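Local coordinates for geranyltranstransferase (Campylobacter jejuni, PDB 3NPK), which probably catalyses the condensation of geranyl diphosphate with isopentenyl diphosphate to give farnesyl diphosphate in isoprenoid biosynthesis, at residues A[70-75]-A[115-120]; A[62-67]-A[122-127]; A[139-144]-A[175-180]; A[44-49]-A[181-186]. All coordinates share one frame; numbering follows the deposited sequence.

Contact 1: residues A[70-75]-A[115-120]; sequences EFIHTY and TEAFLV. With PPV (pyrophosphate), chain C.
F71 holds CG, and I72 holds CG1, beside the backbone N (chi1 -78° and -72°), and this brings both side chains against A117. The ring of F71 lies against segment 115-120. Its CD2 is 4.0 Å from A117 N, which sits at the ring edge near the ring plane. Its CE2 reaches V120 CG2 at 3.7 Å and E116 CG at 3.9 Å, both obliquely. E116 runs alongside the ring, while V120 crosses it at about a right angle. Only the aliphatic part of E116 takes part, because the chain bends at chi2 and carries the carboxylate away. I72 works on the other flank of A117. Its CG1 lies 3.6 Å from A117 CB, and its CD1 meets F118 CE2 at 4.2 Å.

A117 is the close point of the pair. Its CA is 5.6 Å from F71 CA, and the axes of segments 70-75 and 115-120 approach to 8.6 Å while running antiparallel (178°). No hydrogen bond crosses, so the contact is apolar packing of mostly buried side chains, with V120 partly exposed. Segment 115-120 also faces the dimer interface: F118 stacks on F118 of the second subunit. H73 points to the other side of helix 59-80, into the pyrophosphate pocket, where R92, R43 and the backbone N of K40 bind the ligand. The antiparallel, all-helical pairing fits the isoprenoid synthase fold, in which helix 59-80 runs at its C-terminal end into what is, by sequence, probably the first aspartate-rich motif of the family.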
# COMPACT_ATOMS: atom_id res chain seq x y z
N GLU A 70 -6.13 2.62 -10.59
CA GLU A 70 -5.16 2.22 -11.60
C GLU A 70 -3.74 2.13 -11.03
O GLU A 70 -2.93 1.32 -11.52
CB GLU A 70 -5.25 3.14 -12.83
CG GLU A 70 -6.59 2.98 -13.52
CD GLU A 70 -6.81 1.61 -14.20
OE1 GLU A 70 -5.84 0.95 -14.64
OE2 GLU A 70 -7.99 1.20 -14.30
N PHE A 71 -3.43 2.91 -9.99
CA PHE A 71 -2.14 2.76 -9.31
C PHE A 71 -2.06 1.37 -8.67
O PHE A 71 -1.03 0.70 -8.77
CB PHE A 71 -1.92 3.82 -8.22
CG PHE A 71 -1.51 5.19 -8.74
CD1 PHE A 71 -1.45 5.48 -10.10
CD2 PHE A 71 -1.21 6.19 -7.85
CE1 PHE A 71 -1.07 6.76 -10.54
CE2 PHE A 71 -0.84 7.47 -8.26
CZ PHE A 71 -0.77 7.75 -9.62
N ILE A 72 -3.12 0.96 -7.98
CA ILE A 72 -3.15 -0.36 -7.36
C ILE A 72 -3.02 -1.41 -8.43
O ILE A 72 -2.24 -2.35 -8.30
CB ILE A 72 -4.47 -0.61 -6.61
CG1 ILE A 72 -4.50 0.23 -5.33
CG2 ILE A 72 -4.70 -2.14 -6.34
CD1 ILE A 72 -3.46 -0.19 -4.30
N HIS A 73 -3.80 -1.28 -9.49
CA HIS A 73 -3.78 -2.29 -10.53
C HIS A 73 -2.39 -2.40 -11.16
O HIS A 73 -1.86 -3.50 -11.36
CB HIS A 73 -4.87 -1.99 -11.56
CG HIS A 73 -4.93 -3.00 -12.65
ND1 HIS A 73 -4.78 -2.68 -13.98
CD2 HIS A 73 -5.10 -4.34 -12.60
CE1 HIS A 73 -4.88 -3.78 -14.71
NE2 HIS A 73 -5.06 -4.80 -13.89
N THR A 74 -1.80 -1.26 -11.49
CA THR A 74 -0.47 -1.27 -12.09
C THR A 74 0.59 -1.85 -11.15
O THR A 74 1.44 -2.64 -11.59
CB THR A 74 -0.08 0.14 -12.59
OG1 THR A 74 -0.92 0.48 -13.69
CG2 THR A 74 1.39 0.19 -13.05
N TYR A 75 0.54 -1.49 -9.86
CA TYR A 75 1.51 -2.07 -8.92
C TYR A 75 1.39 -3.60 -8.93
O TYR A 75 2.39 -4.33 -8.95
CB TYR A 75 1.40 -1.47 -7.50
CG TYR A 75 1.00 -2.47 -6.41
CD1 TYR A 75 1.88 -3.45 -5.97
CD2 TYR A 75 -0.26 -2.39 -5.81
CE1 TYR A 75 1.52 -4.36 -4.99
CE2 TYR A 75 -0.63 -3.29 -4.81
CZ TYR A 75 0.26 -4.27 -4.42
OH TYR A 75 -0.08 -5.19 -3.45
N THR A 115 1.37 2.29 -2.02
CA THR A 115 1.20 3.36 -1.02
C THR A 115 0.64 4.63 -1.64
O THR A 115 -0.20 5.31 -1.03
CB THR A 115 2.54 3.64 -0.33
OG1 THR A 115 3.02 2.42 0.23
CG2 THR A 115 2.40 4.68 0.78
N GLU A 116 1.07 4.95 -2.85
CA GLU A 116 0.66 6.21 -3.47
C GLU A 116 -0.84 6.22 -3.79
O GLU A 116 -1.46 7.29 -3.84
CB GLU A 116 1.47 6.48 -4.73
CG GLU A 116 1.45 7.93 -5.19
CD GLU A 116 2.26 8.89 -4.31
OE1 GLU A 116 2.86 8.47 -3.30
OE2 GLU A 116 2.29 10.09 -4.65
N ALA A 117 -1.42 5.05 -4.00
CA ALA A 117 -2.86 4.99 -4.26
C ALA A 117 -3.60 5.63 -3.08
O ALA A 117 -4.58 6.37 -3.27
CB ALA A 117 -3.32 3.55 -4.45
N PHE A 118 -3.11 5.34 -1.88
CA PHE A 118 -3.74 5.90 -0.69
C PHE A 118 -3.45 7.38 -0.48
O PHE A 118 -4.31 8.11 0.01
CB PHE A 118 -3.45 5.02 0.53
CG PHE A 118 -4.00 3.66 0.35
CD1 PHE A 118 -5.35 3.45 0.46
CD2 PHE A 118 -3.19 2.60 -0.09
CE1 PHE A 118 -5.90 2.20 0.23
CE2 PHE A 118 -3.74 1.35 -0.35
CZ PHE A 118 -5.09 1.15 -0.20
N LEU A 119 -2.25 7.82 -0.84
CA LEU A 119 -1.96 9.25 -0.81
C LEU A 119 -2.89 10.01 -1.75
O LEU A 119 -3.49 11.01 -1.37
CB LEU A 119 -0.49 9.53 -1.18
CG LEU A 119 -0.03 10.98 -0.99
CD1 LEU A 119 -0.20 11.44 0.46
CD2 LEU A 119 1.42 11.12 -1.42
N VAL A 120 -3.03 9.52 -2.97
CA VAL A 120 -3.89 10.17 -3.96
C VAL A 120 -5.34 10.17 -3.50
O VAL A 120 -6.04 11.18 -3.58
CB VAL A 120 -3.75 9.51 -5.35
CG1 VAL A 120 -4.89 9.95 -6.28
CG2 VAL A 120 -2.39 9.84 -5.94
O11 PPV C . -5.18 -7.35 -16.71
P1 PPV C . -5.89 -6.23 -17.69
O21 PPV C . -6.62 -6.93 -18.98
O31 PPV C . -6.90 -5.47 -16.95
OPP PPV C . -4.65 -5.33 -18.27
P2 PPV C . -4.57 -3.72 -18.55
O12 PPV C . -3.07 -3.56 -19.21
O22 PPV C . -4.55 -2.90 -17.14
O32 PPV C . -5.61 -3.26 -19.48

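Contact 2: residues A[62-67]-A[122-127]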
# COMPACT_ATOMS: atom_id res chain seq x y z
N ALA A 62 -13.77 12.80 -9.08
CA ALA A 62 -13.64 11.34 -9.09
C ALA A 62 -12.41 10.84 -9.81
O ALA A 62 -12.03 9.69 -9.64
CB ALA A 62 -14.90 10.70 -9.69
N LEU A 63 -11.83 11.67 -10.68
CA LEU A 63 -10.69 11.22 -11.45
C LEU A 63 -9.54 10.75 -10.56
O LEU A 63 -8.85 9.80 -10.91
CB LEU A 63 -10.20 12.33 -12.40
CG LEU A 63 -11.13 12.61 -13.58
CD1 LEU A 63 -10.79 13.95 -14.21
CD2 LEU A 63 -11.13 11.49 -14.62
N ASP A 64 -9.35 11.41 -9.41
CA ASP A 64 -8.29 11.00 -8.48
C ASP A 64 -8.58 9.62 -7.89
O ASP A 64 -7.67 8.87 -7.57
CB ASP A 64 -8.14 11.99 -7.31
CG ASP A 64 -7.43 13.27 -7.70
OD1 ASP A 64 -6.73 13.29 -8.74
OD2 ASP A 64 -7.57 14.25 -6.93
N VAL A 65 -9.86 9.28 -7.73
CA VAL A 65 -10.21 7.98 -7.16
C VAL A 65 -9.97 6.91 -8.22
O VAL A 65 -9.44 5.83 -7.91
CB VAL A 65 -11.69 7.97 -6.65
CG1 VAL A 65 -11.98 6.67 -5.92
CG2 VAL A 65 -11.94 9.16 -5.74
N ALA A 66 -10.34 7.20 -9.46
CA ALA A 66 -10.01 6.32 -10.58
C ALA A 66 -8.50 6.12 -10.68
O ALA A 66 -8.01 5.01 -10.96
CB ALA A 66 -10.56 6.88 -11.89
N LEU A 67 -7.74 7.20 -10.46
CA LEU A 67 -6.29 7.13 -10.51
C LEU A 67 -5.74 6.17 -9.45
O LEU A 67 -4.87 5.34 -9.74
CB LEU A 67 -5.69 8.52 -10.31
CG LEU A 67 -4.19 8.64 -10.63
CD1 LEU A 67 -3.97 8.28 -12.10
CD2 LEU A 67 -3.74 10.06 -10.34
N SER A 122 -6.48 10.03 -0.46
CA SER A 122 -6.66 10.87 0.71
C SER A 122 -6.67 12.36 0.37
O SER A 122 -7.21 13.17 1.13
CB SER A 122 -5.61 10.55 1.78
OG SER A 122 -4.32 10.99 1.41
N HIS A 123 -6.07 12.71 -0.77
CA HIS A 123 -6.03 14.09 -1.25
C HIS A 123 -7.14 14.48 -2.25
O HIS A 123 -7.19 15.62 -2.71
CB HIS A 123 -4.65 14.40 -1.83
CG HIS A 123 -3.65 14.78 -0.79
ND1 HIS A 123 -2.77 13.87 -0.22
CD2 HIS A 123 -3.37 15.98 -0.21
CE1 HIS A 123 -2.00 14.50 0.66
NE2 HIS A 123 -2.36 15.77 0.69
N ALA A 124 -8.05 13.55 -2.54
CA ALA A 124 -9.14 13.85 -3.46
C ALA A 124 -10.01 14.99 -2.92
O ALA A 124 -10.15 15.17 -1.69
CB ALA A 124 -9.99 12.63 -3.71
N HIS A 125 -10.61 15.74 -3.82
CA HIS A 125 -11.48 16.84 -3.43
C HIS A 125 -12.91 16.33 -3.18
O HIS A 125 -13.83 16.60 -3.97
CB HIS A 125 -11.47 17.96 -4.47
CG HIS A 125 -12.10 19.22 -3.97
ND1 HIS A 125 -11.39 20.39 -3.78
CD2 HIS A 125 -13.37 19.50 -3.61
CE1 HIS A 125 -12.20 21.33 -3.33
NE2 HIS A 125 -13.41 20.81 -3.22
N LEU A 126 -13.05 15.55 -2.11
CA LEU A 126 -14.31 14.95 -1.67
C LEU A 126 -14.34 15.04 -0.16
O LEU A 126 -13.30 15.15 0.49
CB LEU A 126 -14.35 13.47 -2.08
CG LEU A 126 -14.34 13.18 -3.58
CD1 LEU A 126 -14.02 11.68 -3.83
CD2 LEU A 126 -15.69 13.56 -4.21
N LYS A 127 -15.54 14.99 0.43
CA LYS A 127 -15.66 15.02 1.88
C LYS A 127 -14.85 13.92 2.53
O LYS A 127 -14.75 12.81 1.99
CB LYS A 127 -17.12 14.87 2.29
CG LYS A 127 -18.00 16.03 1.90
CD LYS A 127 -19.38 15.85 2.47
CE LYS A 127 -20.12 14.75 1.74
NZ LYS A 127 -21.59 14.85 2.00
O HOH W 1 -10.23 15.01 -6.51
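V65 and L126 form the close apolar part of this contact. V65 CG2 meets L126 CD1 at 3.8 Å, and the two side chains cross at about a right angle. V65 CG2 sits beside the backbone N, which puts this methyl on the side of the loop. A124 CB adds a looser touch to the same methyl at 4.5 Å. L134 of helix 128-142 touches both V65 and L126, so the patch continues into the protein core.

The D64 side is more open and polar. D64 CB lies 4.1 Å from A124 CB, and D64 OD2 is 3.8 Å from A124 CA. No direct hydrogen bond spans the segments. Instead, one water donates to D64 OD2 at 2.8 Å and accepts from H125 N, also at 2.8 Å. The other carboxylate oxygen, OD1, is bonded to H12 NE2 of helix 5-14. The aspartate is thus held between the N-terminal helix and the loop. H123 and H125 direct the ends of their side chains away from helix 59-80 and are exposed.

Segment 122-127 is the connection between two helices: it includes an inverse gamma turn centred on H125 and ends with K127 at the N-cap position of helix 128-142.

Contact 3: residues A[139-144]-A[175-180]; sequences AFNAGL and TARLIA
R177 is the first residue of segment 175-180 to touch the other segment, and it meets both N141 and F140. Its aliphatic stem passes the amide oxygen of N141: R177 CB is 3.4 Å from N141 OD1, and CG and CD of the arginine follow at 3.7 and 3.8 Å. The two side chains cross at about a right angle, with the amide and guanidinium planes 77° apart. The arginine chain is extended from CG to NE, which carries its head past the amide to the phenyl ring. There R177 NH1 lies 3.6 Å from F140 CE1, in an oblique approach with the ring and guanidinium planes only 21° apart. F140 has CG anti to the backbone N (chi1 -179°), and this swings the ring out to that position. The carbonyl of R177 also lies against the asparagine, with R177 O 3.6 Å from N141 CB.

L178 is next. Its CA is the closest to N141 CA, at 5.4 Å. Its CD1 packs on A142 CB at 4.2 Å and turns the contact apolar. Helix 59-80 continues this patch, since L69 and I72 touch L178. A180, further on, touches Y201 and L205 of helix 194-220.

No hydrogen bond joins the two segments. The polar groups are served by others: N141 OD1 is hydrogen-bonded to Y201 OH, N141 ND2 bonds T137 O, and R177 NH1 has a weak bond to N145 O. Both ends of the buried amide thus have a partner, which would fix its rotation, while the arginine contributes its carbon stem and, at F140, NH1.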
# COMPACT_ATOMS: atom_id res chain seq x y z
N ALA A 139 -8.68 -0.65 0.27
CA ALA A 139 -7.70 -1.44 1.03
C ALA A 139 -8.21 -2.85 1.34
O ALA A 139 -7.43 -3.80 1.40
CB ALA A 139 -7.29 -0.73 2.32
N PHE A 140 -9.52 -2.99 1.53
CA PHE A 140 -10.09 -4.31 1.74
C PHE A 140 -9.95 -5.14 0.48
O PHE A 140 -9.40 -6.25 0.50
CB PHE A 140 -11.58 -4.20 2.14
CG PHE A 140 -12.23 -5.53 2.39
CD1 PHE A 140 -12.85 -6.24 1.36
CD2 PHE A 140 -12.22 -6.07 3.66
CE1 PHE A 140 -13.47 -7.46 1.61
CE2 PHE A 140 -12.84 -7.30 3.92
CZ PHE A 140 -13.46 -7.98 2.90
N ASN A 141 -10.41 -4.60 -0.65
CA ASN A 141 -10.46 -5.39 -1.88
C ASN A 141 -9.12 -5.59 -2.58
O ASN A 141 -8.94 -6.59 -3.29
CB ASN A 141 -11.51 -4.82 -2.83
CG ASN A 141 -12.91 -5.06 -2.31
OD1 ASN A 141 -13.40 -6.18 -2.34
ND2 ASN A 141 -13.55 -4.02 -1.80
N ALA A 142 -8.21 -4.63 -2.39
CA ALA A 142 -6.87 -4.71 -3.00
C ALA A 142 -5.86 -5.42 -2.12
O ALA A 142 -4.78 -5.79 -2.60
CB ALA A 142 -6.36 -3.32 -3.33
N GLY A 143 -6.19 -5.59 -0.84
CA GLY A 143 -5.24 -6.13 0.11
C GLY A 143 -5.41 -7.61 0.38
O GLY A 143 -5.86 -8.37 -0.50
N LEU A 144 -5.04 -8.02 1.60
CA LEU A 144 -5.13 -9.43 1.96
C LEU A 144 -6.55 -10.00 1.93
O LEU A 144 -6.73 -11.22 1.79
CB LEU A 144 -4.46 -9.69 3.30
CG LEU A 144 -5.06 -9.00 4.51
CD1 LEU A 144 -6.16 -9.89 5.13
CD2 LEU A 144 -3.97 -8.72 5.53
N THR A 175 -9.07 -11.26 -8.94
CA THR A 175 -9.50 -10.21 -9.87
C THR A 175 -10.88 -9.65 -9.65
O THR A 175 -11.11 -8.45 -9.88
CB THR A 175 -9.40 -10.64 -11.33
OG1 THR A 175 -10.15 -11.83 -11.50
CG2 THR A 175 -7.96 -10.96 -11.70
N ALA A 176 -11.83 -10.47 -9.19
CA ALA A 176 -13.21 -9.97 -9.16
C ALA A 176 -13.42 -8.91 -8.09
O ALA A 176 -14.18 -7.96 -8.29
CB ALA A 176 -14.21 -11.10 -8.99
N ARG A 177 -12.78 -9.06 -6.93
CA ARG A 177 -13.04 -8.11 -5.85
C ARG A 177 -12.62 -6.69 -6.19
O ARG A 177 -13.30 -5.75 -5.83
CB ARG A 177 -12.46 -8.60 -4.51
CG ARG A 177 -13.42 -9.61 -3.83
CD ARG A 177 -13.03 -9.97 -2.41
NE ARG A 177 -13.98 -10.92 -1.86
CZ ARG A 177 -14.05 -11.29 -0.58
NH1 ARG A 177 -13.20 -10.80 0.30
NH2 ARG A 177 -14.98 -12.15 -0.21
N LEU A 178 -11.50 -6.52 -6.91
CA LEU A 178 -11.07 -5.18 -7.29
C LEU A 178 -11.99 -4.55 -8.35
O LEU A 178 -12.23 -3.34 -8.34
CB LEU A 178 -9.61 -5.19 -7.77
CG LEU A 178 -8.99 -3.78 -7.93
CD1 LEU A 178 -8.98 -3.03 -6.63
CD2 LEU A 178 -7.59 -3.87 -8.51
N ILE A 179 -12.52 -5.38 -9.26
CA ILE A 179 -13.53 -4.92 -10.23
C ILE A 179 -14.82 -4.49 -9.52
O ILE A 179 -15.36 -3.40 -9.78
CB ILE A 179 -13.80 -6.01 -11.30
CG1 ILE A 179 -12.57 -6.16 -12.20
CG2 ILE A 179 -15.03 -5.68 -12.13
CD1 ILE A 179 -12.53 -7.42 -13.02
N ALA A 180 -15.29 -5.31 -8.59
CA ALA A 180 -16.44 -4.95 -7.76
C ALA A 180 -16.17 -3.67 -6.96
O ALA A 180 -17.04 -2.79 -6.83
CB ALA A 180 -16.78 -6.11 -6.80

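Contact 4: residues A[44-49]-A[181-186]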
# COMPACT_ATOMS: atom_id res chain seq x y z
N ALA A 44 -10.82 2.02 -13.76
CA ALA A 44 -11.09 3.46 -13.76
C ALA A 44 -12.41 3.78 -14.47
O ALA A 44 -13.22 4.56 -13.97
CB ALA A 44 -9.95 4.22 -14.44
N GLN A 45 -12.62 3.18 -15.64
CA GLN A 45 -13.81 3.49 -16.43
C GLN A 45 -15.12 3.00 -15.79
O GLN A 45 -16.16 3.67 -15.91
CB GLN A 45 -13.68 3.00 -17.87
CG GLN A 45 -12.55 3.72 -18.64
CD GLN A 45 -12.71 5.23 -18.59
OE1 GLN A 45 -13.83 5.73 -18.60
NE2 GLN A 45 -11.60 5.95 -18.50
N LEU A 46 -15.07 1.86 -15.11
CA LEU A 46 -16.25 1.42 -14.35
C LEU A 46 -16.62 2.45 -13.29
O LEU A 46 -17.78 2.83 -13.16
CB LEU A 46 -15.99 0.07 -13.68
CG LEU A 46 -15.93 -1.15 -14.61
CD1 LEU A 46 -15.48 -2.33 -13.78
CD2 LEU A 46 -17.29 -1.41 -15.26
N LEU A 47 -15.62 2.92 -12.55
CA LEU A 47 -15.88 3.89 -11.48
C LEU A 47 -16.43 5.18 -12.08
O LEU A 47 -17.43 5.73 -11.59
CB LEU A 47 -14.59 4.17 -10.70
CG LEU A 47 -14.74 5.19 -9.56
CD1 LEU A 47 -13.78 4.89 -8.42
CD2 LEU A 47 -14.53 6.64 -10.03
N LEU A 48 -15.78 5.69 -13.12
CA LEU A 48 -16.18 6.98 -13.68
C LEU A 48 -17.56 6.89 -14.34
O LEU A 48 -18.30 7.87 -14.35
CB LEU A 48 -15.14 7.47 -14.69
CG LEU A 48 -13.77 7.78 -14.08
CD1 LEU A 48 -12.73 7.97 -15.19
CD2 LEU A 48 -13.87 9.02 -13.17
N SER A 49 -17.91 5.72 -14.86
CA SER A 49 -19.23 5.53 -15.49
C SER A 49 -20.31 5.65 -14.42
O SER A 49 -21.34 6.32 -14.64
CB SER A 49 -19.33 4.17 -16.17
OG SER A 49 -18.46 4.06 -17.30
N ALA A 181 -14.95 -3.54 -6.44
CA ALA A 181 -14.59 -2.34 -5.68
C ALA A 181 -14.67 -1.08 -6.55
O ALA A 181 -15.09 -0.04 -6.09
CB ALA A 181 -13.19 -2.48 -5.09
N ALA A 182 -14.25 -1.18 -7.81
CA ALA A 182 -14.30 -0.01 -8.68
C ALA A 182 -15.73 0.50 -8.80
O ALA A 182 -15.99 1.70 -8.70
CB ALA A 182 -13.75 -0.36 -10.05
N LEU A 183 -16.66 -0.42 -9.04
CA LEU A 183 -18.08 -0.06 -9.13
C LEU A 183 -18.59 0.49 -7.80
O LEU A 183 -19.25 1.53 -7.78
CB LEU A 183 -18.91 -1.27 -9.56
CG LEU A 183 -18.70 -1.66 -11.02
CD1 LEU A 183 -19.18 -3.09 -11.31
CD2 LEU A 183 -19.38 -0.65 -11.96
N LYS A 184 -18.29 -0.20 -6.69
CA LYS A 184 -18.78 0.24 -5.38
C LYS A 184 -18.22 1.62 -5.01
O LYS A 184 -18.92 2.46 -4.45
CB LYS A 184 -18.44 -0.77 -4.28
CG LYS A 184 -19.08 -0.40 -2.93
CD LYS A 184 -18.89 -1.44 -1.88
CE LYS A 184 -19.62 -1.00 -0.59
NZ LYS A 184 -19.42 -1.94 0.54
N MSE A 185 -16.96 1.86 -5.34
CA MSE A 185 -16.35 3.15 -5.07
C MSE A 185 -17.05 4.28 -5.86
O MSE A 185 -17.22 5.40 -5.34
CB MSE A 185 -14.85 3.09 -5.39
CG MSE A 185 -14.13 2.24 -4.35
SE MSE A 185 -12.30 1.78 -4.81
CE MSE A 185 -11.44 3.45 -4.30
N GLY A 186 -17.46 4.00 -7.09
CA GLY A 186 -18.27 4.99 -7.81
C GLY A 186 -19.54 5.31 -7.02
O GLY A 186 -19.94 6.48 -6.89
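L47 lies over the backbone of helix 164-189, with its CD1 3.7 Å from M185 CB and its CB 3.5 Å from A182 O. Its CG is 3.9 Å from G186 N. The CA of L47 also approaches A182 O in a CA-H...O contact, bent to 124° at the hydrogen. CG of L47 stands anti to the backbone N (chi1 179°), which places CD1 against M185 CB. L46 faces the same helix from the preceding position: its CB meets L183 CD2 at 3.9 Å and A182 CB at 4.3 Å.

The axes of segments 44-49 and 181-186 run nearly parallel, with a crossing angle of -25°, and come within 7.5 Å. Such close approach suits the small residues A182 and G186 on one side. L47 CA and G186 CA are 4.5 Å apart. These two helices belong to the all-helical core of the polyprenyl synthetase fold, and the contact is fully buried. The selenomethionine at M185 sends its end away from helix 42-54, towards L134, T137 and L138 of helix 128-142. L47 is backed in turn by V65 and L69 of helix 59-80, and L278 of helix 269-282 touches L46.

Helix 59-80 serves contacts 1 and 2, and helix 164-189 serves contacts 3 and 4. V65 of contact 2 packs on contact 4 through V65 CG1 to L47 CD1 at 3.6 Å. I72 of contact 1 reaches contact 3 through I72 CG2 to A142 CB, also 3.6 Å. A probable hydrogen bond joins contacts 1 and 4, with E70 OE2 3.0 Å from A44 N. N141 ND2 of contact 3 lies 3.6 Å from A181 CB of contact 4. Contact 1 holds H73 of the pyrophosphate pocket. The side chains of L178 and L46 are about 9 and 10 Å from the ligand. Contacts 1, 2 and 3 also touch the second subunit.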